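Local coordinates for twitching motility pilus retraction protein (Geobacter sulfurreducens PCA, PDB 5ZFQ) that probably hydrolyses ATP as a hexameric motor to power retraction of the type IV pilus, the movement behind twitching motility, at residues Gln342-Ser347 / Met363-Asp368. Sequence-based numbering, arbitrary orientation.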
ATOM      1  N   GLN A 342     -15.155 -40.969   7.518  1.00 55.07           N
ATOM      2  CA  GLN A 342     -16.141 -41.124   6.498  1.00 52.59           C
ATOM      3  C   GLN A 342     -15.980 -40.041   5.500  1.00 43.11           C
ATOM      4  O   GLN A 342     -15.719 -38.940   5.858  1.00 42.19           O
ATOM      5  CB  GLN A 342     -17.538 -41.078   7.066  1.00 51.10           C
ATOM      6  CG  GLN A 342     -17.817 -39.902   7.951  1.00 49.43           C
ATOM      7  CD  GLN A 342     -19.132 -39.991   8.669  1.00 49.12           C
ATOM      8  OE1 GLN A 342     -19.354 -40.869   9.461  1.00 50.32           O
ATOM      9  NE2 GLN A 342     -19.999 -39.061   8.399  1.00 47.67           N
ATOM     10  N   THR A 343     -16.164 -40.343   4.232  1.00 45.07           N
ATOM     11  CA  THR A 343     -16.139 -39.311   3.206  1.00 44.03           C
ATOM     12  C   THR A 343     -17.515 -38.654   3.122  1.00 42.99           C
ATOM     13  O   THR A 343     -18.513 -39.212   3.594  1.00 41.05           O
ATOM     14  CB  THR A 343     -15.763 -39.867   1.815  1.00 44.67           C
ATOM     15  OG1 THR A 343     -16.732 -40.837   1.410  1.00 43.38           O
ATOM     16  CG2 THR A 343     -14.380 -40.529   1.838  1.00 46.00           C
ATOM     17  N   MET A 344     -17.547 -37.464   2.521  1.00 42.05           N
ATOM     18  CA  MET A 344     -18.787 -36.785   2.200  1.00 38.73           C
ATOM     19  C   MET A 344     -19.671 -37.697   1.353  1.00 41.45           C
ATOM     20  O   MET A 344     -20.865 -37.812   1.615  1.00 39.07           O
ATOM     21  CB  MET A 344     -18.516 -35.463   1.472  1.00 37.73           C
ATOM     22  CG  MET A 344     -19.777 -34.692   1.148  1.00 36.72           C
ATOM     23  SD  MET A 344     -20.747 -34.327   2.650  1.00 50.44           S
ATOM     24  CE  MET A 344     -19.642 -33.236   3.541  1.00 35.39           C
ATOM     25  N   ASN A 345     -19.084 -38.367   0.362  1.00 42.50           N
ATOM     26  CA  ASN A 345     -19.852 -39.309  -0.447  1.00 43.46           C
ATOM     27  C   ASN A 345     -20.414 -40.451   0.404  1.00 44.50           C
ATOM     28  O   ASN A 345     -21.574 -40.825   0.230  1.00 45.54           O
ATOM     29  CB  ASN A 345     -19.018 -39.870  -1.614  1.00 44.41           C
ATOM     30  CG  ASN A 345     -19.215 -39.075  -2.915  1.00 43.63           C
ATOM     31  OD1 ASN A 345     -20.135 -38.254  -3.025  1.00 42.89           O
ATOM     32  ND2 ASN A 345     -18.345 -39.309  -3.894  1.00 43.81           N
ATOM     33  N   GLN A 346     -19.624 -40.996   1.330  1.00 44.47           N
ATOM     34  CA  GLN A 346     -20.131 -42.052   2.206  1.00 43.28           C
ATOM     35  C   GLN A 346     -21.288 -41.528   3.038  1.00 45.81           C
ATOM     36  O   GLN A 346     -22.308 -42.190   3.156  1.00 46.30           O
ATOM     37  CB  GLN A 346     -19.028 -42.616   3.103  1.00 46.98           C
ATOM     38  CG  GLN A 346     -18.089 -43.546   2.350  1.00 48.56           C
ATOM     39  CD  GLN A 346     -16.876 -43.976   3.158  1.00 50.07           C
ATOM     40  OE1 GLN A 346     -16.378 -43.226   4.002  1.00 50.44           O
ATOM     41  NE2 GLN A 346     -16.375 -45.179   2.882  1.00 51.06           N
ATOM     42  N   SER A 347     -21.136 -40.324   3.586  1.00 44.39           N
ATOM     43  CA  SER A 347     -22.191 -39.682   4.372  1.00 42.82           C
ATOM     44  C   SER A 347     -23.451 -39.477   3.540  1.00 42.48           C
ATOM     45  O   SER A 347     -24.551 -39.825   3.983  1.00 42.44           O
ATOM     46  CB  SER A 347     -21.716 -38.330   4.931  1.00 41.00           C
ATOM     47  OG  SER A 347     -22.683 -37.765   5.806  1.00 39.79           O
ATOM     48  N   MET A 363     -26.761 -35.633  -5.233  1.00 45.61           N
ATOM     49  CA  MET A 363     -25.875 -35.622  -6.388  1.00 43.85           C
ATOM     50  C   MET A 363     -25.334 -34.229  -6.695  1.00 42.45           C
ATOM     51  O   MET A 363     -24.236 -34.113  -7.238  1.00 42.31           O
ATOM     52  CB  MET A 363     -26.585 -36.155  -7.626  1.00 43.30           C
ATOM     53  CG  MET A 363     -26.946 -37.641  -7.643  1.00 43.50           C
ATOM     54  SD  MET A 363     -25.404 -38.660  -7.678  1.00 42.64           S
ATOM     55  CE  MET A 363     -24.636 -38.096  -9.234  1.00 59.47           C
ATOM     56  N   ALA A 364     -26.091 -33.171  -6.377  1.00 41.76           N
ATOM     57  CA  ALA A 364     -25.600 -31.813  -6.625  1.00 41.34           C
ATOM     58  C   ALA A 364     -24.444 -31.500  -5.680  1.00 41.32           C
ATOM     59  O   ALA A 364     -23.467 -30.867  -6.061  1.00 41.71           O
ATOM     60  CB  ALA A 364     -26.718 -30.767  -6.465  1.00 40.57           C
ATOM     61  N   ARG A 365     -24.578 -31.944  -4.438  1.00 40.80           N
ATOM     62  CA  ARG A 365     -23.612 -31.654  -3.397  1.00 39.60           C
ATOM     63  C   ARG A 365     -22.362 -32.475  -3.580  1.00 40.28           C
ATOM     64  O   ARG A 365     -21.288 -32.090  -3.124  1.00 40.46           O
ATOM     65  CB  ARG A 365     -24.224 -31.921  -2.019  1.00 38.77           C
ATOM     66  CG  ARG A 365     -23.275 -31.684  -0.871  1.00 38.11           C
ATOM     67  CD  ARG A 365     -22.569 -30.311  -0.960  1.00 37.36           C
ATOM     68  NE  ARG A 365     -21.622 -30.152   0.143  1.00 37.45           N
ATOM     69  CZ  ARG A 365     -20.400 -30.689   0.172  1.00 38.24           C
ATOM     70  NH1 ARG A 365     -19.945 -31.411  -0.862  1.00 38.89           N
ATOM     71  NH2 ARG A 365     -19.627 -30.491   1.235  1.00 38.19           N
ATOM     72  N   SER A 366     -22.501 -33.612  -4.241  1.00 41.21           N
ATOM     73  CA  SER A 366     -21.384 -34.530  -4.418  1.00 41.99           C
ATOM     74  C   SER A 366     -20.227 -33.890  -5.189  1.00 41.63           C
ATOM     75  O   SER A 366     -20.417 -33.310  -6.260  1.00 41.43           O
ATOM     76  CB  SER A 366     -21.855 -35.799  -5.137  1.00 43.18           C
ATOM     77  OG  SER A 366     -20.827 -36.766  -5.180  1.00 44.01           O
ATOM     78  N   SER A 367     -19.033 -33.986  -4.623  1.00 41.44           N
ATOM     79  CA  SER A 367     -17.839 -33.547  -5.319  1.00 41.68           C
ATOM     80  C   SER A 367     -17.323 -34.654  -6.235  1.00 43.05           C
ATOM     81  O   SER A 367     -16.414 -34.415  -7.041  1.00 43.35           O
ATOM     82  CB  SER A 367     -16.759 -33.130  -4.331  1.00 41.58           C
ATOM     83  OG  SER A 367     -16.658 -34.088  -3.292  1.00 42.32           O
ATOM     84  N   ASP A 368     -17.894 -35.860  -6.104  1.00 43.86           N
ATOM     85  CA  ASP A 368     -17.706 -36.932  -7.094  1.00 45.65           C
ATOM     86  C   ASP A 368     -18.993 -37.757  -7.331  1.00 46.73           C
ATOM     87  O   ASP A 368     -19.139 -38.889  -6.821  1.00 46.91           O
ATOM     88  CB  ASP A 368     -16.550 -37.864  -6.699  1.00 46.54           C
ATOM     89  CG  ASP A 368     -16.173 -38.838  -7.828  1.00 48.58           C
ATOM     90  OD1 ASP A 368     -16.761 -38.780  -8.949  1.00 48.61           O
ATOM     91  OD2 ASP A 368     -15.255 -39.653  -7.601  1.00 50.11           O
TER
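A chi1 of -173° at Ser366 swings OG round toward the amide of Asn345, whose own CB points at the turn, and hydroxyl and amide meet between helix 344-353 and the turn that follows helix 359-365. Ser366 OG donates to Asn345 OD1 at 2.7 Å, arriving in the carbonyl plane on a lone pair. The other half of the same amide reaches further along the turn: Asn345 ND2 gives a bent bond (145° at the hydrogen) to the backbone O of Asp368, 3.1 Å away and approached from above its carbonyl plane. Asparagine suits this place because one short, flat group both accepts and donates, and the two bonds fix its rotation; ND2 also has a weak bond to Glu371 in the next helix. Serine suits the turn because its small hydroxyl donates to Asn345 while weakly accepting from Asp368 N. Were Asn345 replaced by alanine, the Ser366 hydroxyl and the Asp368 carbonyl would probably lose these partners, leaving the turn less firmly tied to the helix.

Beside this polar pair, Met344 and Arg365 cross at about a right angle. The methionine lays SD over one guanidinium face, 4.2 Å above its plane and toward the rim, while its CE lies 3.6 Å from Arg365 NH2. A long, unbranched thioether can cover this flat group without competing for its N-H groups, which make weak bonds to Thr293 and Asn257. Thr343 and Gln346 form a capping box that starts the helix carrying Met344 and Asn345. Arg365 also packs on Phe284 of a neighbouring subunit. Two bonds from one amide thus set the turn against helix 344-353, while methionine shields one face of a buried cation near a subunit interface.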